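Local coordinates for uncharacterized protein SP1917 (Streptococcus pneumoniae, PDB 3C9P) that is of unknown function but belongs to the DUF2200 family of bacterial proteins and folds as a small, mostly helical single chain, at residues A[13-18]-A[49-53]; A[39-43]-A[69-73]; A[59-64]-A[92-96]; A[76-81]-A[97-102]; A[101-105]-A[115-119]. One frame throughout, in Å; residues are numbered along the deposited sequence.

Interaction 1: A[13-18]-A[49-53]; sequences FAAVYL and VLACL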
# COMPACT_ATOMS: atom_id res chain seq x y z
N PHE A 13 -0.63 -11.31 -5.98
CA PHE A 13 -1.18 -10.34 -5.05
C PHE A 13 -1.39 -10.91 -3.65
O PHE A 13 -0.99 -10.31 -2.65
CB PHE A 13 -2.52 -9.76 -5.56
CG PHE A 13 -3.22 -8.93 -4.52
CD1 PHE A 13 -2.77 -7.64 -4.23
CD2 PHE A 13 -4.28 -9.48 -3.79
CE1 PHE A 13 -3.41 -6.88 -3.23
CE2 PHE A 13 -4.89 -8.74 -2.79
CZ PHE A 13 -4.46 -7.44 -2.50
N ALA A 14 -2.03 -12.07 -3.56
CA ALA A 14 -2.52 -12.51 -2.26
C ALA A 14 -1.38 -12.75 -1.27
O ALA A 14 -1.40 -12.22 -0.16
CB ALA A 14 -3.46 -13.73 -2.40
N ALA A 15 -0.36 -13.50 -1.66
CA ALA A 15 0.82 -13.70 -0.83
C ALA A 15 1.55 -12.42 -0.46
O ALA A 15 1.95 -12.24 0.69
CB ALA A 15 1.78 -14.65 -1.50
N VAL A 16 1.76 -11.55 -1.44
CA VAL A 16 2.43 -10.27 -1.15
C VAL A 16 1.62 -9.43 -0.13
O VAL A 16 2.20 -8.88 0.82
CB VAL A 16 2.73 -9.45 -2.45
CG1 VAL A 16 3.41 -8.10 -2.10
CG2 VAL A 16 3.66 -10.28 -3.40
N TYR A 17 0.31 -9.31 -0.36
CA TYR A 17 -0.54 -8.51 0.51
C TYR A 17 -0.64 -9.11 1.91
O TYR A 17 -0.60 -8.37 2.93
CB TYR A 17 -1.93 -8.34 -0.14
CG TYR A 17 -2.83 -7.40 0.60
CD1 TYR A 17 -2.60 -6.01 0.57
CD2 TYR A 17 -3.92 -7.88 1.33
CE1 TYR A 17 -3.43 -5.13 1.26
CE2 TYR A 17 -4.77 -7.01 2.02
CZ TYR A 17 -4.50 -5.64 1.98
OH TYR A 17 -5.32 -4.78 2.65
N LEU A 18 -0.76 -10.43 1.98
CA LEU A 18 -0.77 -11.11 3.29
C LEU A 18 0.54 -10.95 4.08
O LEU A 18 0.54 -10.86 5.32
CB LEU A 18 -1.18 -12.58 3.17
CG LEU A 18 -2.63 -12.81 2.69
CD1 LEU A 18 -2.80 -14.29 2.35
CD2 LEU A 18 -3.60 -12.40 3.74
N VAL A 49 -10.58 -5.37 -2.24
CA VAL A 49 -9.25 -5.84 -1.83
C VAL A 49 -9.32 -7.29 -1.33
O VAL A 49 -8.55 -8.16 -1.77
CB VAL A 49 -8.66 -4.93 -0.75
CG1 VAL A 49 -7.30 -5.47 -0.26
CG2 VAL A 49 -8.53 -3.45 -1.27
N LEU A 50 -10.30 -7.57 -0.46
CA LEU A 50 -10.49 -8.91 0.08
C LEU A 50 -10.86 -9.94 -0.99
O LEU A 50 -10.42 -11.08 -0.93
CB LEU A 50 -11.54 -8.89 1.21
CG LEU A 50 -11.10 -8.11 2.45
CD1 LEU A 50 -12.14 -8.22 3.52
CD2 LEU A 50 -9.73 -8.58 2.98
N ALA A 51 -11.66 -9.52 -1.98
CA ALA A 51 -12.04 -10.43 -3.07
C ALA A 51 -10.80 -10.89 -3.85
O ALA A 51 -10.71 -12.05 -4.27
CB ALA A 51 -13.08 -9.76 -4.01
N CYS A 52 -9.82 -9.98 -3.99
CA CYS A 52 -8.57 -10.28 -4.71
C CYS A 52 -7.72 -11.37 -4.05
O CYS A 52 -6.87 -11.97 -4.71
CB CYS A 52 -7.72 -9.03 -4.89
SG CYS A 52 -8.44 -7.80 -6.02
N LEU A 53 -7.93 -11.61 -2.76
CA LEU A 53 -7.25 -12.69 -2.07
C LEU A 53 -7.65 -14.05 -2.66
O LEU A 53 -6.89 -15.01 -2.54
CB LEU A 53 -7.57 -12.68 -0.57
CG LEU A 53 -7.04 -11.47 0.20
CD1 LEU A 53 -7.49 -11.58 1.65
CD2 LEU A 53 -5.50 -11.40 0.06

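Interaction 2: A[39-43]-A[69-73]; sequences SWLTG and YVPER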
# COMPACT_ATOMS: atom_id res chain seq x y z
N SER A 39 -7.30 0.70 0.56
CA SER A 39 -8.53 1.24 -0.03
C SER A 39 -8.43 2.77 -0.28
O SER A 39 -8.76 3.26 -1.35
CB SER A 39 -9.70 0.95 0.90
OG SER A 39 -10.90 1.51 0.37
N TRP A 40 -7.96 3.50 0.73
CA TRP A 40 -7.77 4.94 0.61
C TRP A 40 -6.85 5.31 -0.56
O TRP A 40 -7.20 6.14 -1.40
CB TRP A 40 -7.22 5.50 1.93
CG TRP A 40 -6.96 6.97 1.86
CD1 TRP A 40 -7.85 7.99 1.96
CD2 TRP A 40 -5.69 7.58 1.68
NE1 TRP A 40 -7.22 9.20 1.86
CE2 TRP A 40 -5.88 8.97 1.70
CE3 TRP A 40 -4.39 7.07 1.55
CZ2 TRP A 40 -4.84 9.86 1.55
CZ3 TRP A 40 -3.34 7.96 1.38
CH2 TRP A 40 -3.57 9.35 1.41
N LEU A 41 -5.71 4.64 -0.63
CA LEU A 41 -4.71 4.92 -1.66
C LEU A 41 -5.20 4.65 -3.08
O LEU A 41 -5.01 5.48 -3.98
CB LEU A 41 -3.43 4.10 -1.42
CG LEU A 41 -2.39 4.18 -2.53
CD1 LEU A 41 -1.80 5.62 -2.62
CD2 LEU A 41 -1.28 3.17 -2.27
N THR A 42 -5.81 3.48 -3.26
CA THR A 42 -6.09 2.97 -4.59
C THR A 42 -7.51 3.25 -5.10
O THR A 42 -7.75 3.21 -6.30
CB THR A 42 -5.90 1.45 -4.61
OG1 THR A 42 -6.81 0.88 -3.69
CG2 THR A 42 -4.45 1.06 -4.21
N GLY A 43 -8.46 3.52 -4.20
CA GLY A 43 -9.86 3.67 -4.60
C GLY A 43 -10.64 2.35 -4.62
O GLY A 43 -11.85 2.36 -4.78
N TYR A 69 -6.72 6.51 -7.93
CA TYR A 69 -5.66 6.87 -6.98
C TYR A 69 -5.97 8.20 -6.36
O TYR A 69 -6.33 9.15 -7.08
CB TYR A 69 -4.32 6.91 -7.71
CG TYR A 69 -3.71 5.53 -7.88
CD1 TYR A 69 -3.07 4.90 -6.80
CD2 TYR A 69 -3.79 4.85 -9.10
CE1 TYR A 69 -2.51 3.65 -6.93
CE2 TYR A 69 -3.22 3.58 -9.25
CZ TYR A 69 -2.58 3.00 -8.16
OH TYR A 69 -2.02 1.78 -8.26
N VAL A 70 -5.82 8.29 -5.04
CA VAL A 70 -6.22 9.49 -4.28
C VAL A 70 -5.21 10.61 -4.54
O VAL A 70 -3.99 10.36 -4.58
CB VAL A 70 -6.38 9.14 -2.76
CG1 VAL A 70 -5.01 8.90 -2.09
CG2 VAL A 70 -7.20 10.18 -1.99
N PRO A 71 -5.70 11.85 -4.77
CA PRO A 71 -4.79 12.96 -5.05
C PRO A 71 -3.73 13.18 -3.95
O PRO A 71 -2.60 13.51 -4.27
CB PRO A 71 -5.73 14.18 -5.18
CG PRO A 71 -7.06 13.59 -5.56
CD PRO A 71 -7.11 12.25 -4.87
N GLU A 72 -4.09 12.96 -2.69
CA GLU A 72 -3.21 13.27 -1.57
C GLU A 72 -2.02 12.32 -1.48
O GLU A 72 -1.13 12.50 -0.64
CB GLU A 72 -4.02 13.25 -0.27
CG GLU A 72 -4.97 14.46 -0.12
CD GLU A 72 -6.27 14.35 -0.96
OE1 GLU A 72 -6.55 13.28 -1.54
OE2 GLU A 72 -7.01 15.35 -1.01
N ARG A 73 -1.98 11.30 -2.34
CA ARG A 73 -0.90 10.32 -2.28
C ARG A 73 0.44 10.93 -2.71
O ARG A 73 1.50 10.40 -2.39
CB ARG A 73 -1.24 9.10 -3.15
CG ARG A 73 -1.05 9.34 -4.63
CD ARG A 73 -1.66 8.22 -5.47
NE ARG A 73 -1.22 8.39 -6.86
CZ ARG A 73 -1.66 9.33 -7.68
NH1 ARG A 73 -2.60 10.20 -7.28
NH2 ARG A 73 -1.15 9.40 -8.91

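Interaction 3: A[59-64]-A[92-96]; sequences YGDFFR and LMQEI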
# COMPACT_ATOMS: atom_id res chain seq x y z
N TYR A 59 0.50 -8.90 -8.06
CA TYR A 59 0.63 -7.66 -7.30
C TYR A 59 0.66 -6.46 -8.25
O TYR A 59 -0.00 -5.44 -8.00
CB TYR A 59 1.90 -7.70 -6.42
CG TYR A 59 1.85 -6.76 -5.23
CD1 TYR A 59 0.85 -6.87 -4.25
CD2 TYR A 59 2.83 -5.77 -5.07
CE1 TYR A 59 0.83 -6.01 -3.12
CE2 TYR A 59 2.80 -4.89 -3.98
CZ TYR A 59 1.81 -5.02 -3.02
OH TYR A 59 1.79 -4.16 -1.96
N GLY A 60 1.40 -6.60 -9.35
CA GLY A 60 1.48 -5.51 -10.32
C GLY A 60 0.10 -5.21 -10.92
O GLY A 60 -0.29 -4.04 -11.07
N ASP A 61 -0.62 -6.26 -11.28
CA ASP A 61 -1.92 -6.08 -11.92
C ASP A 61 -2.98 -5.48 -10.97
O ASP A 61 -3.88 -4.76 -11.42
CB ASP A 61 -2.39 -7.38 -12.54
CG ASP A 61 -1.77 -7.63 -13.92
OD1 ASP A 61 -1.12 -6.72 -14.51
OD2 ASP A 61 -1.97 -8.75 -14.43
N PHE A 62 -2.87 -5.78 -9.68
CA PHE A 62 -3.68 -5.10 -8.64
C PHE A 62 -3.51 -3.57 -8.68
O PHE A 62 -4.50 -2.82 -8.75
CB PHE A 62 -3.33 -5.65 -7.25
CG PHE A 62 -4.08 -5.00 -6.12
CD1 PHE A 62 -5.35 -5.44 -5.78
CD2 PHE A 62 -3.52 -3.96 -5.42
CE1 PHE A 62 -6.05 -4.84 -4.71
CE2 PHE A 62 -4.22 -3.34 -4.35
CZ PHE A 62 -5.48 -3.80 -4.01
N PHE A 63 -2.26 -3.12 -8.64
CA PHE A 63 -1.95 -1.69 -8.80
C PHE A 63 -2.26 -1.10 -10.16
O PHE A 63 -2.72 0.05 -10.23
CB PHE A 63 -0.50 -1.40 -8.37
CG PHE A 63 -0.34 -1.38 -6.90
CD1 PHE A 63 -0.18 -2.54 -6.19
CD2 PHE A 63 -0.44 -0.17 -6.21
CE1 PHE A 63 -0.06 -2.53 -4.77
CE2 PHE A 63 -0.30 -0.15 -4.80
CZ PHE A 63 -0.13 -1.33 -4.09
N ARG A 64 -2.04 -1.85 -11.24
CA ARG A 64 -2.32 -1.32 -12.59
C ARG A 64 -3.80 -1.03 -12.75
O ARG A 64 -4.17 -0.14 -13.49
CB ARG A 64 -1.86 -2.26 -13.71
CG ARG A 64 -0.36 -2.43 -13.82
CD ARG A 64 -0.03 -3.41 -14.96
NE ARG A 64 1.42 -3.62 -15.05
CZ ARG A 64 2.06 -4.72 -14.66
NH1 ARG A 64 1.38 -5.76 -14.18
NH2 ARG A 64 3.39 -4.79 -14.76
N LEU A 92 4.58 2.59 -11.56
CA LEU A 92 3.94 1.48 -10.87
C LEU A 92 4.66 1.21 -9.56
O LEU A 92 4.01 1.09 -8.52
CB LEU A 92 3.89 0.22 -11.74
CG LEU A 92 3.21 -1.01 -11.12
CD1 LEU A 92 1.76 -0.73 -10.73
CD2 LEU A 92 3.26 -2.18 -12.12
N MSE A 93 5.99 1.10 -9.60
CA MSE A 93 6.76 0.92 -8.37
C MSE A 93 6.49 2.09 -7.39
O MSE A 93 6.50 1.91 -6.17
CB MSE A 93 8.25 0.82 -8.68
CG MSE A 93 9.14 0.42 -7.48
SE MSE A 93 8.60 -1.33 -6.71
CE MSE A 93 9.52 -2.49 -7.97
N GLN A 94 6.30 3.30 -7.92
CA GLN A 94 6.09 4.44 -7.04
C GLN A 94 4.81 4.29 -6.20
O GLN A 94 4.84 4.57 -5.01
CB GLN A 94 6.17 5.76 -7.82
CG GLN A 94 6.13 6.99 -6.97
CD GLN A 94 6.25 8.27 -7.79
OE1 GLN A 94 5.44 8.54 -8.67
NE2 GLN A 94 7.26 9.07 -7.49
N GLU A 95 3.71 3.83 -6.80
CA GLU A 95 2.44 3.58 -6.07
C GLU A 95 2.61 2.45 -5.06
O GLU A 95 2.08 2.51 -3.95
CB GLU A 95 1.28 3.24 -7.04
CG GLU A 95 1.00 4.29 -8.15
CD GLU A 95 0.69 5.70 -7.62
OE1 GLU A 95 0.74 5.93 -6.40
OE2 GLU A 95 0.38 6.59 -8.45
N ILE A 96 3.35 1.41 -5.46
CA ILE A 96 3.62 0.26 -4.59
C ILE A 96 4.38 0.74 -3.35
O ILE A 96 4.06 0.34 -2.22
CB ILE A 96 4.41 -0.83 -5.35
CG1 ILE A 96 3.45 -1.57 -6.31
CG2 ILE A 96 5.16 -1.79 -4.37
CD1 ILE A 96 4.14 -2.61 -7.30
O HOH W 1 3.40 -2.23 -1.39

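Interaction 4: A[76-81]-A[97-102]; sequences ITGKIC and RRLDKL. With EDO (1,2-ethanediol), chain B.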
# COMPACT_ATOMS: atom_id res chain seq x y z
N ILE A 76 2.75 11.56 0.13
CA ILE A 76 3.47 10.42 0.72
C ILE A 76 4.92 10.43 0.19
O ILE A 76 5.27 9.80 -0.83
CB ILE A 76 2.78 9.05 0.44
CG1 ILE A 76 1.30 9.09 0.85
CG2 ILE A 76 3.52 7.94 1.20
CD1 ILE A 76 0.43 7.96 0.22
N THR A 77 5.76 11.19 0.89
CA THR A 77 7.16 11.38 0.48
C THR A 77 8.09 10.71 1.52
O THR A 77 7.63 10.22 2.55
CB THR A 77 7.50 12.88 0.35
OG1 THR A 77 7.25 13.52 1.61
CG2 THR A 77 6.64 13.54 -0.73
N GLY A 78 9.39 10.68 1.23
CA GLY A 78 10.35 10.11 2.18
C GLY A 78 10.88 8.77 1.73
O GLY A 78 10.64 8.35 0.59
N LYS A 79 11.55 8.07 2.63
CA LYS A 79 12.29 6.86 2.30
C LYS A 79 11.52 5.63 2.72
O LYS A 79 10.84 5.64 3.75
CB LYS A 79 13.64 6.84 3.03
CG LYS A 79 14.65 7.89 2.61
CD LYS A 79 15.16 7.65 1.22
CE LYS A 79 16.57 7.10 1.21
NZ LYS A 79 17.22 7.47 -0.09
N ILE A 80 11.64 4.58 1.93
CA ILE A 80 11.08 3.28 2.27
C ILE A 80 11.82 2.26 1.41
O ILE A 80 12.24 2.58 0.30
CB ILE A 80 9.51 3.23 2.08
CG1 ILE A 80 8.85 2.18 2.97
CG2 ILE A 80 9.12 3.10 0.59
CD1 ILE A 80 9.04 2.40 4.49
N CYS A 81 12.00 1.05 1.94
CA CYS A 81 12.69 -0.02 1.22
C CYS A 81 14.01 0.46 0.59
O CYS A 81 14.39 -0.03 -0.48
CB CYS A 81 11.78 -0.63 0.14
SG CYS A 81 10.11 -1.13 0.71
N ARG A 97 5.38 1.58 -3.56
CA ARG A 97 6.20 2.07 -2.45
C ARG A 97 5.42 3.05 -1.59
O ARG A 97 5.66 3.12 -0.39
CB ARG A 97 7.51 2.70 -2.94
CG ARG A 97 8.49 1.67 -3.54
CD ARG A 97 8.93 0.66 -2.46
NE ARG A 97 9.96 -0.25 -2.95
CZ ARG A 97 9.85 -1.57 -3.00
NH1 ARG A 97 8.75 -2.18 -2.60
NH2 ARG A 97 10.86 -2.30 -3.45
N ARG A 98 4.47 3.78 -2.17
CA ARG A 98 3.59 4.63 -1.33
C ARG A 98 2.75 3.76 -0.39
O ARG A 98 2.61 4.09 0.80
CB ARG A 98 2.69 5.53 -2.18
CG ARG A 98 3.43 6.66 -2.86
CD ARG A 98 2.52 7.40 -3.83
NE ARG A 98 3.22 8.56 -4.38
CZ ARG A 98 3.11 9.02 -5.62
NH1 ARG A 98 2.32 8.43 -6.51
NH2 ARG A 98 3.80 10.10 -5.97
N LEU A 99 2.23 2.64 -0.89
CA LEU A 99 1.56 1.69 0.05
C LEU A 99 2.51 1.17 1.15
O LEU A 99 2.13 1.09 2.34
CB LEU A 99 0.85 0.54 -0.66
CG LEU A 99 0.09 -0.41 0.30
CD1 LEU A 99 -1.00 0.33 1.07
CD2 LEU A 99 -0.48 -1.62 -0.45
N ASP A 100 3.73 0.84 0.77
CA ASP A 100 4.71 0.36 1.76
C ASP A 100 4.92 1.39 2.86
O ASP A 100 5.10 1.01 4.03
CB ASP A 100 6.06 0.02 1.14
CG ASP A 100 6.02 -1.26 0.29
OD1 ASP A 100 5.34 -2.25 0.63
OD2 ASP A 100 6.72 -1.28 -0.73
N LYS A 101 4.96 2.68 2.49
CA LYS A 101 5.12 3.77 3.46
C LYS A 101 3.91 3.83 4.41
O LYS A 101 4.09 3.96 5.63
CB LYS A 101 5.32 5.12 2.74
CG LYS A 101 5.65 6.31 3.64
CD LYS A 101 6.98 6.11 4.35
CE LYS A 101 7.64 7.44 4.66
NZ LYS A 101 8.89 7.15 5.43
N LEU A 102 2.70 3.70 3.86
CA LEU A 102 1.49 3.74 4.71
C LEU A 102 1.48 2.58 5.71
O LEU A 102 1.10 2.75 6.87
CB LEU A 102 0.20 3.73 3.86
CG LEU A 102 0.04 4.86 2.82
CD1 LEU A 102 -1.23 4.67 1.93
CD2 LEU A 102 -0.00 6.21 3.54
C1 EDO B . 6.68 -4.38 -1.67
O1 EDO B . 7.51 -4.68 -0.55
C2 EDO B . 5.39 -5.17 -1.52
O2 EDO B . 5.26 -5.58 -0.16
O HOH W 2 5.41 10.43 -3.49

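Interaction 5: A[101-105]-A[115-119]; sequences KLVDW and VLEKY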
# COMPACT_ATOMS: atom_id res chain seq x y z
N LYS A 101 4.96 2.68 2.49
CA LYS A 101 5.12 3.77 3.46
C LYS A 101 3.91 3.83 4.41
O LYS A 101 4.09 3.96 5.63
CB LYS A 101 5.32 5.12 2.74
CG LYS A 101 5.65 6.31 3.64
CD LYS A 101 6.98 6.11 4.35
CE LYS A 101 7.64 7.44 4.66
NZ LYS A 101 8.89 7.15 5.43
N LEU A 102 2.70 3.70 3.86
CA LEU A 102 1.49 3.74 4.71
C LEU A 102 1.48 2.58 5.71
O LEU A 102 1.10 2.75 6.87
CB LEU A 102 0.20 3.73 3.86
CG LEU A 102 0.04 4.86 2.82
CD1 LEU A 102 -1.23 4.67 1.93
CD2 LEU A 102 -0.00 6.21 3.54
N VAL A 103 1.91 1.41 5.24
CA VAL A 103 1.97 0.21 6.05
C VAL A 103 3.09 0.34 7.07
O VAL A 103 2.96 -0.14 8.20
CB VAL A 103 2.17 -1.06 5.18
CG1 VAL A 103 2.40 -2.27 6.04
CG2 VAL A 103 0.90 -1.31 4.35
N ASP A 104 4.18 1.00 6.69
CA ASP A 104 5.24 1.27 7.69
C ASP A 104 4.71 2.09 8.86
O ASP A 104 5.01 1.76 10.02
CB ASP A 104 6.44 1.93 7.05
CG ASP A 104 7.70 1.78 7.92
OD1 ASP A 104 7.97 0.67 8.44
OD2 ASP A 104 8.40 2.79 8.06
N TRP A 105 3.90 3.12 8.59
CA TRP A 105 3.25 3.86 9.68
C TRP A 105 2.43 2.93 10.59
O TRP A 105 2.49 3.06 11.79
CB TRP A 105 2.36 5.01 9.19
CG TRP A 105 3.11 6.18 8.64
CD1 TRP A 105 3.09 6.64 7.34
CD2 TRP A 105 3.98 7.07 9.37
NE1 TRP A 105 3.90 7.75 7.22
CE2 TRP A 105 4.46 8.03 8.44
CE3 TRP A 105 4.41 7.14 10.71
CZ2 TRP A 105 5.34 9.06 8.81
CZ3 TRP A 105 5.31 8.17 11.08
CH2 TRP A 105 5.76 9.12 10.12
N VAL A 115 -3.01 7.71 10.04
CA VAL A 115 -2.32 7.70 8.76
C VAL A 115 -3.03 8.57 7.71
O VAL A 115 -2.38 9.38 7.04
CB VAL A 115 -2.09 6.25 8.27
CG1 VAL A 115 -1.51 6.25 6.86
CG2 VAL A 115 -1.14 5.57 9.22
N LEU A 116 -4.34 8.39 7.56
CA LEU A 116 -5.12 9.23 6.66
C LEU A 116 -5.04 10.70 7.08
O LEU A 116 -4.89 11.58 6.24
CB LEU A 116 -6.59 8.77 6.61
CG LEU A 116 -7.02 7.78 5.51
CD1 LEU A 116 -6.17 6.53 5.47
CD2 LEU A 116 -8.55 7.42 5.62
N GLU A 117 -5.13 10.95 8.39
CA GLU A 117 -5.08 12.33 8.88
C GLU A 117 -3.75 12.99 8.54
O GLU A 117 -3.71 14.18 8.28
CB GLU A 117 -5.36 12.39 10.38
CG GLU A 117 -6.86 12.27 10.67
CD GLU A 117 -7.20 12.37 12.13
OE1 GLU A 117 -6.35 12.87 12.90
OE2 GLU A 117 -8.32 11.95 12.51
N LYS A 118 -2.68 12.20 8.49
CA LYS A 118 -1.35 12.67 8.11
C LYS A 118 -1.32 13.21 6.68
O LYS A 118 -0.63 14.19 6.40
CB LYS A 118 -0.35 11.53 8.25
CG LYS A 118 1.11 11.90 8.15
CD LYS A 118 2.00 10.68 8.52
CE LYS A 118 2.25 10.56 10.04
NZ LYS A 118 3.04 11.76 10.55
N TYR A 119 -2.05 12.57 5.78
CA TYR A 119 -1.88 12.86 4.36
C TYR A 119 -3.05 13.60 3.76
O TYR A 119 -2.93 14.17 2.68
CB TYR A 119 -1.56 11.58 3.58
CG TYR A 119 -0.21 10.99 3.95
CD1 TYR A 119 0.97 11.64 3.59
CD2 TYR A 119 -0.12 9.79 4.69
CE1 TYR A 119 2.23 11.11 3.96
CE2 TYR A 119 1.15 9.24 5.06
CZ TYR A 119 2.30 9.90 4.66
OH TYR A 119 3.54 9.38 5.01

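Interaction 1: A[13-18]-A[49-53]
Leu53, which loses the most surface here, sends its CD2 methyl toward the first turns of helix 13-26, where Phe13, Ala14, Tyr17 and Leu18 gather round it. CG is anti to the carbonyl carbon and beside the backbone N (chi1 -66°), and from there the branched chain reaches over to the neighbouring helix. Leu53 CD2 lies 3.9 Å from Phe13 CE2 and also meets the small Ala14, whose CB is 4.0 Å from it. An alanine suits this spot because the two backbones come close, the CA atoms of Ala14 and Leu53 being 4.7 Å apart.

Phe13 is turned into the interface with CG anti to its backbone N (chi1 170°). Its ring corner CE2 presses on Cys52 CB at 3.5 Å and passes near the carbonyl oxygen of Val49. The sulfur of Cys52 stands above the face of the same ring, a rather distant sulfur-aromatic contact with SG 5.3 Å from the centroid. The ring also stacks on Phe62 of helix 59-64.

Val49 meets the aromatic pair with a single methyl. Val49 CG1 lies 3.6 Å from Tyr17 CZ, the two side chains crossing at about a right angle, and it also touches the tip of the Phe13 ring. The phenol oxygen of Tyr17 is hydrogen-bonded to His35 ND1 in helix 31-42, so the buried hydroxyl is satisfied while its ring serves as a hydrocarbon surface. What joins helices 13-26 and 46-52 here is therefore shape and apolar burial, with sulfur-aromatic attraction a minor addition and no polar bond between the segments to fix the register.

Interaction 2: A[39-43]-A[69-73]
Val70 N donates to Leu41 O, 3.1 Å away and fairly straight at 160°, tying the extended chain of residues 69-70 to the last turn of helix 31-42. The same oxygen receives a weaker CA-H contact, Tyr69 CA standing 3.4 Å from Leu41 O. The carbonyl of the same valine accepts twice, from Arg73 N and from the side chain, with Arg73 NH1 3.0 Å from Val70 O. These two donors approach from opposite faces of the carbonyl plane. The other end of that guanidinium is committed to Glu95, with NE in a salt bridge.

This is a helix C-terminus closed by glycine: Gly43 takes positive phi and turns the chain out of the helix, while Leu41 O, in the final turn, finds its partner in the passing chain. The backbones of Thr42 and Tyr68 are hydrogen-bonded as well.

A CH-pi contact forms the next layer. Val70 CG1 sits 3.7 Å from the centroid of the six-membered ring of Trp40, almost on the ring normal. A branched residue serves well, because its CG2 reaches along toward the indole nitrogen, which is itself hydrogen-bonded to Glu120.

Plain apolar contact supplies the remainder. Leu41 CD1 meets the aliphatic part of Arg73, 3.6 Å from its CB, and Glu72 CB brushes Trp40 CZ2 at 3.9 Å. Tyr69 lays its ring beside Leu41 and Thr42, its hydroxyl hydrogen-bonded to Phe63 O.

Interaction 3: A[59-64]-A[92-96]
The Phe63 ring is covered on both faces: Ile96 CG1 stands over its centre, 3.8 Å from the centroid in a CH-pi contact, and Phe62 CE2 lies over the opposite face, nearer the rim. The Tyr59 ring has Phe63 CE1 above one face and meets Ile96 CG2 at its edge, where CE2 is 3.9 Å from that methyl. Ile96 CG1 thus covers Phe63 while CG2 makes the closest approach to Tyr59, a division that a beta-branched residue allows. The third flat group, the guanidinium of Arg64, carries Leu92 CD2 over one face, with NH2 3.7 Å from it.

Leu92 works as a wedge. While CD2 lies on the arginine, CD1 is pressed tightly against Phe63 CB at 3.3 Å and also approaches the carbonyl of Gly60. Arg64 NH1 turns back to Asp61 OD1 in a salt bridge of 2.7 Å, which helps to hold the guanidinium beside the leucine.

Polar linkage comes through a water, 2.6 Å from Tyr59 OH, which donates to Ile96 O. Glu95 offers Phe63 only its CB and backbone; its carboxylate leads away to Arg73 and Arg98.

The short helical segments pass nearly perpendicular, at 92° and 10.0 Å between axes. With Leu99, one turn on from Glu95 in helix 91-107, also touching Tyr59 and Phe63, this is near-orthogonal helix packing in the buried interior of a small, mainly helical domain.

Interaction 4: A[76-81]-A[97-102]
Arg97 spreads its guanidinium beside Cys81, whose CB and SG lie over one face, CB being 3.6 Å from NE. The bend at chi2 (-63°) folds the chain back along its own helix, where NH1 forms a 2.9 Å salt bridge with Asp100 OD2; NH2 goes to Ala3 O. Ile80 CG2 packs on the backbone here, 3.6 Å from Arg97 O.

Arg98 runs extended past Ile76. A water donates to Ile76 O and accepts from Arg98 NH2, while NH1 holds Glu95 in a salt bridge. Asp100 meets Ile80 with its CB, 4.0 Å from CG1, and its OD1 also takes a weak bond from O2 of a bound ethanediol, probably of crystallisation origin.

Lys101 suits a helix position facing the strand: Ile76 CG2 rests on its aliphatic part, 3.6 Å from CG, and its NZ donates to Lys79 O at 3.0 Å. Leu102 closes the row, CD2 lying 3.8 Å from Ile76 CD1.

The segment 76-81 drapes over helix 91-107 and contains the first strand, 79-80, of a small antiparallel beta hairpin with 83-84. Ile76 continues inward to Trp40 of helix 31-42 and Tyr119 of helix 112-119.

Interaction 5: A[101-105]-A[115-119]
Trp105 NE1 donates to Tyr119 OH, 2.8 Å away at 154°, the polar centre of this helix pair. The hydroxyl meets the indole at its edge, tilted a little from the ring plane. The two rings are set obliquely, their planes at 59° and 5.8 Å between the centroids of the tyrosine and the five-membered ring, with Trp105 CD1 and Tyr119 CE2 also in contact. An indole and a phenol suit such a place, since each brings a wide apolar surface with a single polar group.

Lys118 covers a face of the tryptophan. Its CE stands 3.6 Å from the centroid of the six-membered ring, over the face, and NZ, 4.2 Å from that centroid, adds a cation-pi attraction. The chain bends at chi3 and again at chi4, curling over the indole instead of running straight past it. Nearer its root, Lys118 CG lies above the centre of the Tyr119 ring, so one lysine braces both hydrogen-bonded aromatics.

An apolar layer flanks them. Val115 divides its branches, with CG2 3.5 Å from Trp105 CB and CG1 3.6 Å from Leu102 CD2. That leucine methyl also touches Tyr119 CE2 at 3.6 Å, so that it bridges valine and phenol.

The segment axes are inclined at 128°, closest at 10.9 Å, as the chain turns back after helix 91-107 into helix 112-119. Helix 31-42 lies against both, Val37 touching Leu102 and Val115 and Trp40 touching Leu116 and Tyr119, while Val103 faces helix 13-26 through Leu20 and Val24.

In the fold
Interaction 3 has the largest share of buried residues, an aromatic and aliphatic crossing with one water link, and it touches interaction 1 through Phe13, Phe62 and Tyr59. Interactions 3, 4 and 5 all use helix 91-107 in succession, the last two sharing Lys101 and Leu102. Interaction 1, across the chain's centre from 4 and 5, is apolar and partly open at Leu18. Polar chemistry differs: interaction 2 has a backbone bond at a helix end, interaction 4 a lysine-carbonyl bond and water, and interaction 5, though helix on helix, an indole-phenol bond and a cation-pi contact. Glu95 and Arg73 join interactions 2 and 3 by a salt bridge, while Trp40 packs interaction 2 against both 4 and 5.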